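Local coordinates for protein Nup188 (Myceliophthora thermophila, PDB 4KF8) that probably serves as a scaffold nucleoporin of the nuclear pore, with properties shared with nuclear transport receptors, at residues V43-T47 with L112-G116; A137-F141 with A159-L163; L286-H290 with L370-I374. One frame throughout, in Å; residues are numbered along the deposited sequence.

Overall arrangement
From the N terminus, the chain first closes on itself at contact 1, where the C-terminal part of helix 30-46 meets segment 112-116 after a 64-residue excursion that includes helix 67-84. Contact 2 follows as a short closure, with 17 residues between its segments on antiparallel helices 134-143 and 154-167; Leu-140 and Leu-162 also rest on helix 98-113, which thus links the first two contacts. Contact 3 is the longest closure, bringing helix 362-378 back beside helix 284-303, across the chain's centre from contact 2. The three closures run in series, with no nesting or crossing, and their centres lie about 23 to 28 Å apart, consistent with an all-helical, probably solenoid-like domain built up by successive helix packing.

Contact 1. Residues V43-T47 with L112-G116; sequences VLRGT and LSVPG
Thr-47 and Val-114 meet where the chain after Leu-44 and Arg-45 comes up against segment 112-116. Each has more surface buried here than any other residue of its segment. The side chain of Thr-47 leans across the CG2 branch of Val-114, though the exact position of the Thr-47 hydroxyl is doubtful in the model. Beside this pair the backbone O of Thr-47 lies 3.6 Å from CD of Pro-115, so the proline ring comes up to the backbone there. Deeper in, Leu-44 brings CD2 to 4.4 Å from CG2 of Val-114; it also touches Ile-107, Ala-110 and Cys-111 of helix 98-113. At the outer margin Arg-45 starts away from the other segment, but a bend at chi2 (-65°) returns its guanidinium, and NH1 makes a weak, bent hydrogen bond to OG of Ser-113 (3.4 Å, 136° at the hydrogen). That hydroxyl is also hydrogen-bonded to O of Gln-109, one turn back. The contact thus ties helices 30-46 and 98-113 in the N-terminal part of the fold. Its chemistry implies a small join, mostly apolar, to which the single weak hydrogen bond at the exposed edge probably adds little.

Contact 2. Residues A137-F141 with A159-L163; sequences ATSLF and ALLLL
Ala-137 and Ala-159 face each other across an antiparallel helix hairpin, as in alpha-helical repeat proteins and consistent with the family's place in the TPR clan. Segments 137-141 and 159-163, on helices 134-143 and 154-167, lie at 150°, with axes 9.0 Å apart at closest approach. The alanines, with Phe-141, have the most surface buried by the contact. Their small size lets the backbones come together: the CA atoms of Ala-137 and Ala-159 are 5.3 Å apart, and the methyl of Ala-159 reaches the backbone of the opposite helix beside O of Ala-137. That carbonyl is already engaged by N of Phe-141 in a normal helical bond, so the methyl covers a satisfied polar atom. CD2 of Leu-140 stands 4.1 Å from CB of Ala-159, and CB of Phe-141 is close to the same methyl.

The methyl of Ala-137 answers from the other helix. CD2 of Leu-163 comes to 3.7 Å from CB of Ala-137, with CD2 of Leu-162 a little farther off, and Phe-82 of helix 67-84 adds to the cover of both Ala-137 and Leu-162.

Phe-141 extends the seam toward helices 206-226 and 181-187. Its CG stands opposite the backbone N (chi1 174°), which carries the ring over to Leu-160; that leucine starts off to one side, but its branched end swings back to meet the ring obliquely. Ile-214 and Leu-185 touch both side chains, so the pair is shared by several helices. The polar Thr-138 lies at the margin, its OG1 bonded to O of Leu-134 and its CG2 near Leu-163. Along the ring, CD1 of Phe-141 lies 3.6 Å from CG of Leu-160, while the neighbouring ring atom CE1 is an equal 3.6 Å from CD1 of the same leucine.

Contact 3. Residues L286-H290 with L370-I374; sequences LSEVH and LLEGI
Leu-370 opens the interface by laying its CD1 methyl against CB of Leu-286 at 3.8 Å, close to the backbone N of Ser-287 as well. Its other branch, CD2, reaches CD2 of the His-290 ring at 4.1 Å, the two side chains crossing at about a right angle, so one leucine spans a full turn of the opposite helix. Leu-371 comes next. Its CG sits between the backbone N and the carbonyl carbon (chi1 48°), and from there CD2 faces both methyls of Leu-286, 3.7 Å from its CD2; Leu-328 of helix 317-328 touches Leu-371 too. At Gly-373, CE1 of the imidazole approaches the bare backbone.

Ile-374 ends the walk. With CG1 opposite the carbonyl carbon (chi1 -55°) and the chain extended beyond, its CD1 lies against the turn of helix 284-303, beside O of Leu-286 and N of His-290. CD1 also meets CG1 of Val-289 at 3.7 Å, while CG1 of Ile-374 backs onto ND1 of His-290. An alanine here would lack CG1, CG2 and CD1, and would probably open a gap between Val-289 and the imidazole and leave that ring freer to turn. Segments 286-290 and 370-374 run nearly parallel, 22° apart in direction, with axes 9.1 Å apart at closest approach. The contact packs the C-terminal helix 362-378 beside helix 284-303 in the all-helical domain, and Val-320 of helix 317-328 touches both Val-289 and Ile-374. The meeting atoms are mainly carbon, which implies adhesion by apolar burial, with O of Leu-286 and N of His-290 bonded to each other beneath CD1.

Contact 1. Residues V43-T47 with L112-G116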
# COMPACT_ATOMS: atom_id res chain seq x y z
N VAL A 43 15.81 2.57 14.66
CA VAL A 43 17.14 2.13 14.25
C VAL A 43 17.19 1.75 12.77
O VAL A 43 18.09 2.17 12.05
CB VAL A 43 17.62 0.92 15.08
CG1 VAL A 43 18.99 0.46 14.60
CG2 VAL A 43 17.67 1.28 16.56
N LEU A 44 16.21 0.96 12.33
CA LEU A 44 16.12 0.52 10.94
C LEU A 44 16.00 1.69 9.97
O LEU A 44 16.65 1.70 8.92
CB LEU A 44 14.95 -0.44 10.76
CG LEU A 44 15.17 -1.88 11.23
CD1 LEU A 44 13.85 -2.62 11.31
CD2 LEU A 44 16.13 -2.59 10.30
N ARG A 45 15.17 2.66 10.30
CA ARG A 45 15.07 3.88 9.51
C ARG A 45 16.38 4.65 9.61
O ARG A 45 16.77 5.36 8.68
CB ARG A 45 13.91 4.75 9.98
CG ARG A 45 12.54 4.22 9.60
CD ARG A 45 12.36 4.25 8.09
NE ARG A 45 11.10 3.66 7.66
CZ ARG A 45 10.85 3.25 6.43
NH1 ARG A 45 11.79 3.36 5.50
NH2 ARG A 45 9.68 2.72 6.12
N GLY A 46 17.06 4.50 10.74
CA GLY A 46 18.33 5.18 10.95
C GLY A 46 19.46 4.55 10.17
O GLY A 46 20.55 5.11 10.08
N THR A 47 19.21 3.37 9.62
CA THR A 47 20.21 2.67 8.82
C THR A 47 20.28 3.20 7.40
O THR A 47 20.02 2.48 6.44
CB THR A 47 19.95 1.15 8.75
OG1 THR A 47 18.65 0.92 8.21
CG2 THR A 47 20.05 0.52 10.13
N LEU A 112 13.17 -3.47 4.20
CA LEU A 112 13.31 -3.53 2.75
C LEU A 112 13.86 -2.24 2.15
O LEU A 112 14.15 -2.19 0.95
CB LEU A 112 11.97 -3.89 2.10
CG LEU A 112 11.32 -5.19 2.60
CD1 LEU A 112 9.98 -5.42 1.92
CD2 LEU A 112 12.25 -6.38 2.39
N SER A 113 14.01 -1.21 2.97
CA SER A 113 14.53 0.07 2.51
C SER A 113 16.04 0.16 2.72
O SER A 113 16.71 1.00 2.12
CB SER A 113 13.83 1.22 3.22
OG SER A 113 12.42 1.13 3.08
N VAL A 114 16.56 -0.70 3.58
CA VAL A 114 17.98 -0.71 3.92
C VAL A 114 18.82 -1.04 2.69
O VAL A 114 18.47 -1.94 1.93
CB VAL A 114 18.27 -1.74 5.03
CG1 VAL A 114 19.76 -1.84 5.32
CG2 VAL A 114 17.50 -1.40 6.28
N PRO A 115 19.92 -0.29 2.47
CA PRO A 115 20.83 -0.58 1.36
C PRO A 115 21.36 -2.01 1.44
O PRO A 115 21.67 -2.50 2.53
CB PRO A 115 21.98 0.40 1.59
CG PRO A 115 21.37 1.53 2.36
CD PRO A 115 20.32 0.91 3.23
N GLY A 116 21.47 -2.68 0.29
CA GLY A 116 21.98 -4.04 0.25
C GLY A 116 20.88 -5.06 0.08
O GLY A 116 21.12 -6.17 -0.41

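Contact 2. Residues A137-F141 with A159-L163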
# COMPACT_ATOMS: atom_id res chain seq x y z
N ALA A 137 -1.99 -13.96 5.47
CA ALA A 137 -2.28 -12.59 5.07
C ALA A 137 -3.48 -12.52 4.13
O ALA A 137 -4.34 -11.65 4.27
CB ALA A 137 -1.05 -11.96 4.44
N THR A 138 -3.52 -13.44 3.16
CA THR A 138 -4.67 -13.56 2.26
C THR A 138 -5.92 -13.99 3.02
O THR A 138 -7.01 -13.49 2.75
CB THR A 138 -4.43 -14.63 1.18
OG1 THR A 138 -3.88 -15.80 1.78
CG2 THR A 138 -3.49 -14.13 0.11
N SER A 139 -5.74 -14.93 3.93
CA SER A 139 -6.84 -15.42 4.75
C SER A 139 -7.47 -14.26 5.50
O SER A 139 -8.69 -14.09 5.50
CB SER A 139 -6.34 -16.46 5.75
OG SER A 139 -5.40 -17.34 5.15
N LEU A 140 -6.61 -13.46 6.12
CA LEU A 140 -7.03 -12.30 6.89
C LEU A 140 -7.83 -11.30 6.05
O LEU A 140 -8.74 -10.65 6.54
CB LEU A 140 -5.81 -11.62 7.51
CG LEU A 140 -6.07 -10.57 8.60
CD1 LEU A 140 -6.73 -11.22 9.81
CD2 LEU A 140 -4.78 -9.86 8.98
N PHE A 141 -7.47 -11.19 4.77
CA PHE A 141 -8.18 -10.28 3.87
C PHE A 141 -9.60 -10.76 3.60
O PHE A 141 -10.54 -9.96 3.57
CB PHE A 141 -7.42 -10.12 2.55
CG PHE A 141 -8.17 -9.32 1.52
CD1 PHE A 141 -8.17 -7.94 1.57
CD2 PHE A 141 -8.88 -9.95 0.52
CE1 PHE A 141 -8.87 -7.20 0.64
CE2 PHE A 141 -9.58 -9.22 -0.42
CZ PHE A 141 -9.57 -7.84 -0.36
N ALA A 159 -3.88 -6.21 5.93
CA ALA A 159 -3.43 -7.43 5.27
C ALA A 159 -2.83 -7.12 3.90
O ALA A 159 -1.74 -7.59 3.58
CB ALA A 159 -4.57 -8.41 5.14
N LEU A 160 -3.55 -6.34 3.11
CA LEU A 160 -3.09 -5.97 1.78
C LEU A 160 -1.81 -5.15 1.80
O LEU A 160 -0.93 -5.34 0.97
CB LEU A 160 -4.18 -5.21 1.01
CG LEU A 160 -5.36 -6.03 0.50
CD1 LEU A 160 -6.11 -5.25 -0.56
CD2 LEU A 160 -4.89 -7.37 -0.05
N LEU A 161 -1.71 -4.23 2.76
CA LEU A 161 -0.53 -3.39 2.89
C LEU A 161 0.70 -4.22 3.23
O LEU A 161 1.82 -3.86 2.87
CB LEU A 161 -0.75 -2.30 3.94
CG LEU A 161 -1.62 -1.12 3.52
CD1 LEU A 161 -1.94 -0.25 4.72
CD2 LEU A 161 -0.93 -0.32 2.42
N LEU A 162 0.47 -5.32 3.93
CA LEU A 162 1.54 -6.27 4.22
C LEU A 162 1.94 -6.96 2.93
O LEU A 162 3.12 -7.05 2.60
CB LEU A 162 1.07 -7.31 5.24
CG LEU A 162 2.13 -8.31 5.68
CD1 LEU A 162 3.25 -7.60 6.41
CD2 LEU A 162 1.51 -9.38 6.55
N LEU A 163 0.93 -7.43 2.20
CA LEU A 163 1.14 -8.07 0.90
C LEU A 163 1.76 -7.08 -0.08
O LEU A 163 2.63 -7.45 -0.87
CB LEU A 163 -0.18 -8.58 0.34
CG LEU A 163 -0.88 -9.73 1.08
CD1 LEU A 163 -2.26 -9.98 0.49
CD2 LEU A 163 -0.04 -10.99 1.02

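Contact 3. Residues L286-H290 with L370-I374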
# COMPACT_ATOMS: atom_id res chain seq x y z
N LEU A 286 -5.65 11.35 -6.77
CA LEU A 286 -4.73 11.61 -7.88
C LEU A 286 -3.84 10.40 -8.15
O LEU A 286 -3.43 10.17 -9.28
CB LEU A 286 -3.88 12.84 -7.58
CG LEU A 286 -4.63 14.16 -7.40
CD1 LEU A 286 -3.67 15.30 -7.10
CD2 LEU A 286 -5.46 14.46 -8.62
N SER A 287 -3.53 9.64 -7.10
CA SER A 287 -2.67 8.47 -7.23
C SER A 287 -3.45 7.27 -7.71
O SER A 287 -2.91 6.39 -8.39
CB SER A 287 -1.99 8.15 -5.89
OG SER A 287 -2.94 7.72 -4.93
N GLU A 288 -4.73 7.22 -7.35
CA GLU A 288 -5.63 6.18 -7.83
C GLU A 288 -5.73 6.26 -9.35
O GLU A 288 -5.55 5.27 -10.05
CB GLU A 288 -7.02 6.36 -7.22
CG GLU A 288 -8.03 5.32 -7.66
CD GLU A 288 -9.44 5.86 -7.66
OE1 GLU A 288 -9.61 7.09 -7.77
OE2 GLU A 288 -10.39 5.05 -7.57
N VAL A 289 -6.03 7.47 -9.83
CA VAL A 289 -6.11 7.75 -11.25
C VAL A 289 -4.76 7.54 -11.92
O VAL A 289 -4.68 7.07 -13.05
CB VAL A 289 -6.62 9.19 -11.49
CG1 VAL A 289 -6.54 9.57 -12.96
CG2 VAL A 289 -8.04 9.33 -10.97
N HIS A 290 -3.69 7.89 -11.21
CA HIS A 290 -2.33 7.68 -11.70
C HIS A 290 -2.06 6.19 -11.89
O HIS A 290 -1.48 5.77 -12.90
CB HIS A 290 -1.31 8.28 -10.73
CG HIS A 290 0.10 8.17 -11.19
ND1 HIS A 290 0.50 8.51 -12.47
CD2 HIS A 290 1.23 7.78 -10.54
CE1 HIS A 290 1.80 8.32 -12.59
NE2 HIS A 290 2.27 7.87 -11.43
N LEU A 370 1.84 14.33 -9.31
CA LEU A 370 1.00 13.19 -9.69
C LEU A 370 0.26 13.41 -11.00
O LEU A 370 0.52 12.73 -11.99
CB LEU A 370 0.01 12.85 -8.57
CG LEU A 370 0.60 12.11 -7.36
CD1 LEU A 370 -0.46 11.92 -6.28
CD2 LEU A 370 1.18 10.77 -7.79
N LEU A 371 -0.66 14.37 -11.02
CA LEU A 371 -1.50 14.59 -12.19
C LEU A 371 -0.74 15.12 -13.41
O LEU A 371 -1.28 15.16 -14.52
CB LEU A 371 -2.71 15.48 -11.85
CG LEU A 371 -2.50 16.79 -11.08
CD1 LEU A 371 -1.98 17.89 -11.98
CD2 LEU A 371 -3.78 17.23 -10.39
N GLU A 372 0.52 15.50 -13.21
CA GLU A 372 1.39 15.88 -14.32
C GLU A 372 1.87 14.62 -15.03
O GLU A 372 2.02 14.60 -16.25
CB GLU A 372 2.59 16.68 -13.81
CG GLU A 372 3.47 17.27 -14.89
CD GLU A 372 4.71 17.95 -14.34
OE1 GLU A 372 5.08 19.02 -14.85
OE2 GLU A 372 5.31 17.40 -13.38
N GLY A 373 2.11 13.57 -14.25
CA GLY A 373 2.52 12.28 -14.79
C GLY A 373 1.38 11.57 -15.49
O GLY A 373 1.59 10.83 -16.45
N ILE A 374 0.16 11.79 -15.01
CA ILE A 374 -1.03 11.23 -15.63
C ILE A 374 -1.19 11.79 -17.04
O ILE A 374 -1.69 11.12 -17.94
CB ILE A 374 -2.30 11.54 -14.81
CG1 ILE A 374 -2.13 11.07 -13.36
CG2 ILE A 374 -3.53 10.90 -15.44
CD1 ILE A 374 -3.31 11.38 -12.48